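Heme-binding protein A (Haemophilus parasuis 29755, PDB 3TPA) probably binds glutathione in the periplasm as the solute-binding component of an uptake system, although it carries the name heme-binding protein A. Local coordinates at residues 291-296 with 471-476; 333-338 with 379-384. The protein carries 1 engineered substitution. One frame throughout, in Å; residues are numbered along the deposited sequence. Where two conformers were deposited one is given.

How the interactions relate
Interactions 1 and 2 lie on the same side of the chain's centre, with their own centres about 13 Å apart, and the second is nested within the chain loop closed by the first. They touch directly: the backbone N of Asn334 sits 3.0 Å from His294 O, a probable hydrogen bond, and the Trp379 indole NH probably bonds to Leu292 O. The end of helix 286-294 therefore lies next to both helix 335-344 and helix 368-381. Interaction 1 is small, buried and polar, resting on a histidine-serine bond. Interaction 2 is larger, farther from the chain's centre, partly buried and aliphatic, with a lysine at its exposed margin.

Interaction 1: 291-296 with 471-476; sequences ALHHAT and IFQQNS
His293 and Ser476 meet through one nearly straight hydrogen bond, and the tight part of this contact is little more than that pair. Ser476 OG lies 2.9 Å from His293 ND1, at the ring's edge and near its plane, with an angle of 165°; either atom could be the donor. The imidazole reaches across because its CG stands anti to the backbone N (chi1 -160°), which carries the ring off the last turn of helix 286-294. Ser476 is the first residue beyond helix 458-475, where the chain turns to positive phi, and Ser476 CB, 4.0 Å from His293 ND1, also lies at the edge of the ring. From here the chain leads into strand 478-491, whose Ile479 touches His293, so the bond joins this turn to the end of helix 286-294.

Around this bond the contact is loose. The CA atoms of His293 and Ser476 are still 7.5 Å apart. Gln473 comes near only with its amide end, NE2 standing 4.2 Å from His293 CE1 in an oblique approach, and that nitrogen is used elsewhere, donating to Pro329 O. The touching residues are all buried; solvent is approached farther back on helix 458-475, at the exposed Gln474.

Tyr331 fills in from outside the two segments: its ring meets that of His293, and its hydroxyl bonds to Gln473 O. With Lys298 NZ hydrogen-bonded to His293 NE2, both ring nitrogens of this buried histidine have partners. That pairing fixes the rotation of the imidazole, and the nearby lysine would probably favour a neutral ring.

Interaction 2: 333-338 with 379-384; sequences FNLEKA and WAKIGV
Ile382, just past the end of helix 368-381, packs on Leu335 and Ala338 of helix 335-344, and its side chain can be followed outward from the backbone. CB points toward the other segment and splits there. The short branch, CG2, runs in over the first turn of helix 335-344, where it lies 3.6 Å from Leu335 O and 4.0 Å from Leu335 CD2. The long branch leaves through CG1, set between the backbone N and the carbonyl carbon (chi1 68°), and extends to CD1, which stops 4.0 Å from Ala338 CB. The isoleucine thus straddles one helical turn: CD1 reaches Ala338 alone, while CG2 lies mainly against Leu335 and also near Ala338 CB. Its side chain crosses that of Leu335 at about a right angle.

The other leucine methyl, Leu335 CD1, turns to Lys381 and touches Lys381 CD at 3.8 Å. Here the lysine contributes its aliphatic chain, bent at chi3, along the exposed margin, while its NZ is held in a salt bridge by Asp378.

Both segments lie at helix ends. Asn334 is the N-cap of helix 335-344, its OD1 accepting from Lys337 N at 2.8 Å with an angle of 173°. Across the contact, helix 368-381 closes in a Schellman motif: Val384 N bonds to Trp379 O, Gly383 N to Ala380 O, and Gly383 takes the positive phi. The chain then passes straight into strand 384-389, at the edge of the six-stranded mixed sheet. Leu342, one turn beyond Ala338, continues the apolar seam against Ile382 and Val384, while Ala295, just after helix 286-294, packs against Leu335 and Trp379.

Interaction 1: 291-296 with 471-476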
ATOM      1  N   ALA A 291       8.350   6.204  29.201  1.00 22.77           N
ATOM      2  CA  ALA A 291       7.687   7.358  29.815  1.00 20.85           C
ATOM      3  C   ALA A 291       6.950   8.242  28.789  1.00 18.07           C
ATOM      4  O   ALA A 291       5.779   8.609  28.983  1.00 18.63           O
ATOM      5  CB  ALA A 291       8.699   8.195  30.627  1.00 18.46           C
ATOM      6  N   LEU A 292       7.636   8.600  27.711  1.00 18.38           N
ATOM      7  CA  LEU A 292       7.027   9.410  26.649  1.00 18.61           C
ATOM      8  C   LEU A 292       5.837   8.703  26.037  1.00 18.41           C
ATOM      9  O   LEU A 292       4.887   9.338  25.587  1.00 17.43           O
ATOM     10  CB  LEU A 292       8.058   9.703  25.566  1.00 17.16           C
ATOM     11  CG  LEU A 292       9.218  10.530  26.096  1.00 15.21           C
ATOM     12  CD1 LEU A 292      10.233  10.786  25.015  1.00 11.21           C
ATOM     13  CD2 LEU A 292       8.696  11.851  26.711  1.00 14.32           C
ATOM     14  N   HIS A 293       5.907   7.373  26.023  1.00 17.15           N
ATOM     15  CA  HIS A 293       4.835   6.517  25.484  1.00 12.94           C
ATOM     16  C   HIS A 293       3.624   6.607  26.421  1.00 13.78           C
ATOM     17  O   HIS A 293       2.501   6.825  25.976  1.00 19.43           O
ATOM     18  CB  HIS A 293       5.351   5.074  25.331  1.00 12.68           C
ATOM     19  CG  HIS A 293       4.548   4.234  24.392  1.00 15.39           C
ATOM     20  ND1 HIS A 293       5.122   3.275  23.564  1.00 11.86           N
ATOM     21  CD2 HIS A 293       3.221   4.204  24.133  1.00 10.42           C
ATOM     22  CE1 HIS A 293       4.176   2.700  22.851  1.00 13.18           C
ATOM     23  NE2 HIS A 293       3.006   3.245  23.177  1.00 12.63           N
ATOM     24  N   HIS A 294       3.861   6.477  27.724  1.00 15.20           N
ATOM     25  CA  HIS A 294       2.796   6.659  28.714  1.00 17.91           C
ATOM     26  C   HIS A 294       2.177   8.048  28.657  1.00 17.02           C
ATOM     27  O   HIS A 294       1.030   8.219  29.030  1.00 22.62           O
ATOM     28  CB  HIS A 294       3.294   6.407  30.152  1.00 15.59           C
ATOM     29  CG  HIS A 294       3.341   4.964  30.536  1.00 14.62           C
ATOM     30  ND1 HIS A 294       2.205   4.198  30.685  1.00 18.63           N
ATOM     31  CD2 HIS A 294       4.383   4.149  30.810  1.00 19.26           C
ATOM     32  CE1 HIS A 294       2.545   2.967  31.023  1.00 18.45           C
ATOM     33  NE2 HIS A 294       3.860   2.913  31.119  1.00 22.85           N
ATOM     34  N   ALA A 295       2.946   9.037  28.208  1.00 15.24           N
ATOM     35  CA  ALA A 295       2.462  10.412  28.146  1.00 18.47           C
ATOM     36  C   ALA A 295       1.986  10.796  26.750  1.00 18.61           C
ATOM     37  O   ALA A 295       1.959  11.968  26.408  1.00 17.10           O
ATOM     38  CB  ALA A 295       3.533  11.379  28.623  1.00 14.59           C
ATOM     39  N   THR A 296       1.643   9.795  25.946  1.00 16.36           N
ATOM     40  CA  THR A 296       1.096  10.014  24.609  1.00 12.99           C
ATOM     41  C   THR A 296      -0.379   9.620  24.663  1.00 18.11           C
ATOM     42  O   THR A 296      -0.718   8.447  24.823  1.00 14.50           O
ATOM     43  CB  THR A 296       1.863   9.206  23.507  1.00 11.75           C
ATOM     44  OG1 THR A 296       3.245   9.576  23.512  1.00 15.72           O
ATOM     45  CG2 THR A 296       1.301   9.492  22.107  1.00 13.04           C
ATOM     46  N   ILE A 471       9.366  -7.863  21.355  1.00 17.13           N
ATOM     47  CA  ILE A 471      10.675  -7.274  21.645  1.00 14.12           C
ATOM     48  C   ILE A 471      10.688  -5.785  21.295  1.00 13.59           C
ATOM     49  O   ILE A 471      11.116  -4.931  22.095  1.00 14.13           O
ATOM     50  CB  ILE A 471      11.813  -7.996  20.891  1.00 19.06           C
ATOM     51  CG1 ILE A 471      12.029  -9.408  21.451  1.00 16.21           C
ATOM     52  CG2 ILE A 471      13.110  -7.178  20.953  1.00 13.70           C
ATOM     53  CD1 ILE A 471      12.948 -10.286  20.587  1.00 14.62           C
ATOM     54  N   PHE A 472      10.220  -5.471  20.096  1.00 11.54           N
ATOM     55  CA  PHE A 472      10.036  -4.064  19.707  1.00 12.96           C
ATOM     56  C   PHE A 472       9.225  -3.278  20.754  1.00 14.62           C
ATOM     57  O   PHE A 472       9.615  -2.191  21.172  1.00 17.68           O
ATOM     58  CB  PHE A 472       9.348  -3.953  18.342  1.00  9.51           C
ATOM     59  CG  PHE A 472       8.509  -2.713  18.200  1.00 12.91           C
ATOM     60  CD1 PHE A 472       9.101  -1.476  17.955  1.00  9.96           C
ATOM     61  CD2 PHE A 472       7.122  -2.775  18.352  1.00 10.00           C
ATOM     62  CE1 PHE A 472       8.303  -0.317  17.832  1.00 11.39           C
ATOM     63  CE2 PHE A 472       6.336  -1.636  18.252  1.00  8.28           C
ATOM     64  CZ  PHE A 472       6.926  -0.407  17.988  1.00 11.12           C
ATOM     65  N   GLN A 473       8.095  -3.827  21.182  1.00 14.87           N
ATOM     66  CA  GLN A 473       7.227  -3.112  22.133  1.00 13.44           C
ATOM     67  C   GLN A 473       7.915  -2.851  23.476  1.00 18.80           C
ATOM     68  O   GLN A 473       7.813  -1.762  24.020  1.00 19.92           O
ATOM     69  CB  GLN A 473       5.898  -3.853  22.336  1.00 12.99           C
ATOM     70  CG  GLN A 473       4.832  -3.060  23.136  1.00 14.86           C
ATOM     71  CD  GLN A 473       4.234  -1.867  22.365  1.00 20.64           C
ATOM     72  OE1 GLN A 473       4.798  -1.399  21.382  1.00 22.28           O
ATOM     73  NE2 GLN A 473       3.081  -1.388  22.815  1.00 15.27           N
ATOM     74  N   GLN A 474       8.634  -3.855  23.984  1.00 17.32           N
ATOM     75  CA  GLN A 474       9.390  -3.745  25.230  0.57 15.07           C
ATOM     76  C   GLN A 474      10.369  -2.572  25.208  1.00 18.01           C
ATOM     77  O   GLN A 474      10.649  -1.959  26.231  1.00 20.77           O
ATOM     78  CB  GLN A 474      10.155  -5.058  25.491  0.57 13.58           C
ATOM     79  CG  GLN A 474       9.262  -6.208  25.952  0.57 17.55           C
ATOM     80  CD  GLN A 474       9.944  -7.574  25.924  0.57 23.72           C
ATOM     81  OE1 GLN A 474      10.926  -7.791  25.208  0.57 21.19           O
ATOM     82  NE2 GLN A 474       9.405  -8.508  26.699  0.57 22.84           N
ATOM     83  N   ASN A 475      10.899  -2.274  24.029  1.00 12.91           N
ATOM     84  CA  ASN A 475      11.918  -1.245  23.863  1.00  9.72           C
ATOM     85  C   ASN A 475      11.382   0.099  23.388  1.00 14.84           C
ATOM     86  O   ASN A 475      12.092   1.098  23.433  1.00 15.59           O
ATOM     87  CB  ASN A 475      13.010  -1.750  22.918  1.00  9.65           C
ATOM     88  CG  ASN A 475      13.851  -2.801  23.559  1.00 22.55           C
ATOM     89  OD1 ASN A 475      14.697  -2.492  24.383  1.00 17.94           O
ATOM     90  ND2 ASN A 475      13.588  -4.055  23.237  1.00 15.64           N
ATOM     91  N   SER A 476      10.128   0.113  22.938  1.00 13.39           N
ATOM     92  CA  SER A 476       9.434   1.358  22.570  1.00 11.97           C
ATOM     93  C   SER A 476      10.262   2.371  21.751  1.00 13.51           C
ATOM     94  O   SER A 476      10.321   3.549  22.109  1.00 14.11           O
ATOM     95  CB  SER A 476       8.878   2.048  23.828  1.00 11.48           C
ATOM     96  OG  SER A 476       7.991   3.115  23.489  1.00 14.46           O
TER

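Interaction 2: 333-338 with 379-384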
ATOM      1  N   PHE A 333      -2.085   5.469  28.779  1.00 20.40           N
ATOM      2  CA  PHE A 333      -1.861   6.899  29.005  1.00 18.10           C
ATOM      3  C   PHE A 333      -2.066   7.234  30.487  1.00 22.00           C
ATOM      4  O   PHE A 333      -3.156   7.072  31.036  1.00 21.66           O
ATOM      5  CB  PHE A 333      -2.741   7.775  28.093  1.00 17.83           C
ATOM      6  CG  PHE A 333      -2.614   9.268  28.362  1.00 25.19           C
ATOM      7  CD1 PHE A 333      -1.447   9.952  28.056  1.00 23.53           C
ATOM      8  CD2 PHE A 333      -3.669   9.983  28.931  1.00 25.06           C
ATOM      9  CE1 PHE A 333      -1.330  11.321  28.323  1.00 21.23           C
ATOM     10  CE2 PHE A 333      -3.563  11.351  29.189  1.00 19.67           C
ATOM     11  CZ  PHE A 333      -2.404  12.018  28.888  1.00 22.68           C
ATOM     12  N   ASN A 334      -0.984   7.669  31.122  1.00 21.79           N
ATOM     13  CA  ASN A 334      -0.955   7.938  32.549  1.00 20.03           C
ATOM     14  C   ASN A 334       0.222   8.849  32.823  1.00 23.75           C
ATOM     15  O   ASN A 334       1.375   8.398  32.856  1.00 22.76           O
ATOM     16  CB  ASN A 334      -0.813   6.624  33.331  1.00 22.16           C
ATOM     17  CG  ASN A 334      -0.870   6.816  34.845  1.00 28.99           C
ATOM     18  OD1 ASN A 334      -0.465   7.842  35.383  1.00 25.37           O
ATOM     19  ND2 ASN A 334      -1.365   5.806  35.538  1.00 37.56           N
ATOM     20  N   LEU A 335      -0.059  10.132  33.002  1.00 16.94           N
ATOM     21  CA  LEU A 335       0.999  11.116  33.205  1.00 22.57           C
ATOM     22  C   LEU A 335       1.752  10.895  34.520  1.00 31.68           C
ATOM     23  O   LEU A 335       2.978  11.053  34.585  1.00 26.98           O
ATOM     24  CB  LEU A 335       0.436  12.542  33.120  1.00 23.79           C
ATOM     25  CG  LEU A 335      -0.084  12.978  31.728  1.00 29.03           C
ATOM     26  CD1 LEU A 335      -0.662  14.374  31.776  1.00 32.63           C
ATOM     27  CD2 LEU A 335       0.995  12.904  30.638  1.00 26.08           C
ATOM     28  N   GLU A 336       1.010  10.528  35.562  1.00 30.06           N
ATOM     29  CA  GLU A 336       1.606  10.296  36.872  1.00 31.45           C
ATOM     30  C   GLU A 336       2.640   9.172  36.766  1.00 34.20           C
ATOM     31  O   GLU A 336       3.767   9.308  37.244  1.00 34.33           O
ATOM     32  CB  GLU A 336       0.528   9.952  37.906  1.00 32.20           C
ATOM     33  CG  GLU A 336       0.783  10.539  39.285  1.00 46.99           C
ATOM     34  CD  GLU A 336      -0.081   9.901  40.361  1.00 64.06           C
ATOM     35  OE1 GLU A 336      -0.412   8.699  40.228  1.00 69.40           O
ATOM     36  OE2 GLU A 336      -0.426  10.599  41.341  1.00 67.37           O
ATOM     37  N   LYS A 337       2.261   8.074  36.115  1.00 27.34           N
ATOM     38  CA  LYS A 337       3.184   6.964  35.884  1.00 26.52           C
ATOM     39  C   LYS A 337       4.361   7.401  35.010  1.00 31.90           C
ATOM     40  O   LYS A 337       5.502   6.978  35.230  1.00 28.19           O
ATOM     41  CB  LYS A 337       2.468   5.778  35.233  1.00 28.87           C
ATOM     42  CG  LYS A 337       3.218   4.461  35.334  1.00 36.27           C
ATOM     43  CD  LYS A 337       2.421   3.322  34.716  1.00 44.10           C
ATOM     44  CE  LYS A 337       1.745   2.459  35.776  1.00 47.65           C
ATOM     45  NZ  LYS A 337       1.013   1.296  35.192  1.00 42.89           N
ATOM     46  N   ALA A 338       4.079   8.254  34.023  1.00 25.17           N
ATOM     47  CA  ALA A 338       5.116   8.740  33.109  1.00 22.57           C
ATOM     48  C   ALA A 338       6.177   9.548  33.847  1.00 18.80           C
ATOM     49  O   ALA A 338       7.367   9.317  33.681  1.00 19.94           O
ATOM     50  CB  ALA A 338       4.499   9.582  31.968  1.00 17.68           C
ATOM     51  N   TRP A 379       3.494  16.183  27.240  1.00 23.02           N
ATOM     52  CA  TRP A 379       4.891  16.015  27.605  1.00 18.83           C
ATOM     53  C   TRP A 379       5.346  17.121  28.572  1.00 26.56           C
ATOM     54  O   TRP A 379       6.094  16.861  29.512  1.00 25.60           O
ATOM     55  CB  TRP A 379       5.789  15.944  26.366  1.00 17.39           C
ATOM     56  CG  TRP A 379       5.716  14.620  25.604  1.00 20.76           C
ATOM     57  CD1 TRP A 379       4.859  13.577  25.830  1.00 15.64           C
ATOM     58  CD2 TRP A 379       6.549  14.215  24.509  1.00 19.47           C
ATOM     59  NE1 TRP A 379       5.089  12.565  24.930  1.00 15.82           N
ATOM     60  CE2 TRP A 379       6.123  12.929  24.109  1.00 16.15           C
ATOM     61  CE3 TRP A 379       7.602  14.825  23.818  1.00 18.95           C
ATOM     62  CZ2 TRP A 379       6.723  12.233  23.058  1.00 16.34           C
ATOM     63  CZ3 TRP A 379       8.190  14.142  22.764  1.00 17.18           C
ATOM     64  CH2 TRP A 379       7.752  12.853  22.400  1.00 18.06           C
ATOM     65  N   ALA A 380       4.886  18.348  28.349  1.00 24.91           N
ATOM     66  CA  ALA A 380       5.255  19.476  29.215  1.00 26.07           C
ATOM     67  C   ALA A 380       4.864  19.232  30.667  1.00 28.68           C
ATOM     68  O   ALA A 380       5.612  19.564  31.591  1.00 26.54           O
ATOM     69  CB  ALA A 380       4.624  20.770  28.716  1.00 24.69           C
ATOM     70  N   LYS A 381       3.687  18.643  30.856  1.00 24.65           N
ATOM     71  CA  LYS A 381       3.186  18.324  32.188  1.00 24.22           C
ATOM     72  C   LYS A 381       4.069  17.344  32.962  1.00 26.42           C
ATOM     73  O   LYS A 381       3.968  17.254  34.176  1.00 29.23           O
ATOM     74  CB  LYS A 381       1.763  17.776  32.120  1.00 27.99           C
ATOM     75  CG  LYS A 381       0.725  18.773  31.632  1.00 33.66           C
ATOM     76  CD  LYS A 381      -0.662  18.146  31.679  1.00 41.32           C
ATOM     77  CE  LYS A 381      -1.387  18.285  30.352  1.00 45.65           C
ATOM     78  NZ  LYS A 381      -2.641  17.482  30.302  1.00 48.02           N
ATOM     79  N   ILE A 382       4.926  16.598  32.278  1.00 26.14           N
ATOM     80  CA  ILE A 382       5.846  15.712  33.001  1.00 27.44           C
ATOM     81  C   ILE A 382       7.277  16.230  32.966  1.00 24.32           C
ATOM     82  O   ILE A 382       8.215  15.502  33.257  1.00 28.10           O
ATOM     83  CB  ILE A 382       5.803  14.252  32.511  1.00 26.80           C
ATOM     84  CG1 ILE A 382       6.373  14.132  31.093  1.00 27.21           C
ATOM     85  CG2 ILE A 382       4.392  13.701  32.598  1.00 29.73           C
ATOM     86  CD1 ILE A 382       6.603  12.692  30.663  1.00 24.32           C
ATOM     87  N   GLY A 383       7.430  17.499  32.608  1.00 22.00           N
ATOM     88  CA  GLY A 383       8.725  18.145  32.651  1.00 23.49           C
ATOM     89  C   GLY A 383       9.555  17.988  31.396  1.00 22.68           C
ATOM     90  O   GLY A 383      10.726  18.361  31.376  1.00 26.11           O
ATOM     91  N   VAL A 384       8.962  17.424  30.346  1.00 22.73           N
ATOM     92  CA  VAL A 384       9.666  17.316  29.065  1.00 20.81           C
ATOM     93  C   VAL A 384       9.292  18.508  28.189  1.00 26.78           C
ATOM     94  O   VAL A 384       8.147  18.622  27.733  1.00 23.16           O
ATOM     95  CB  VAL A 384       9.331  16.020  28.310  1.00 19.28           C
ATOM     96  CG1 VAL A 384       9.879  16.084  26.876  1.00 17.10           C
ATOM     97  CG2 VAL A 384       9.877  14.810  29.042  1.00 19.39           C
TER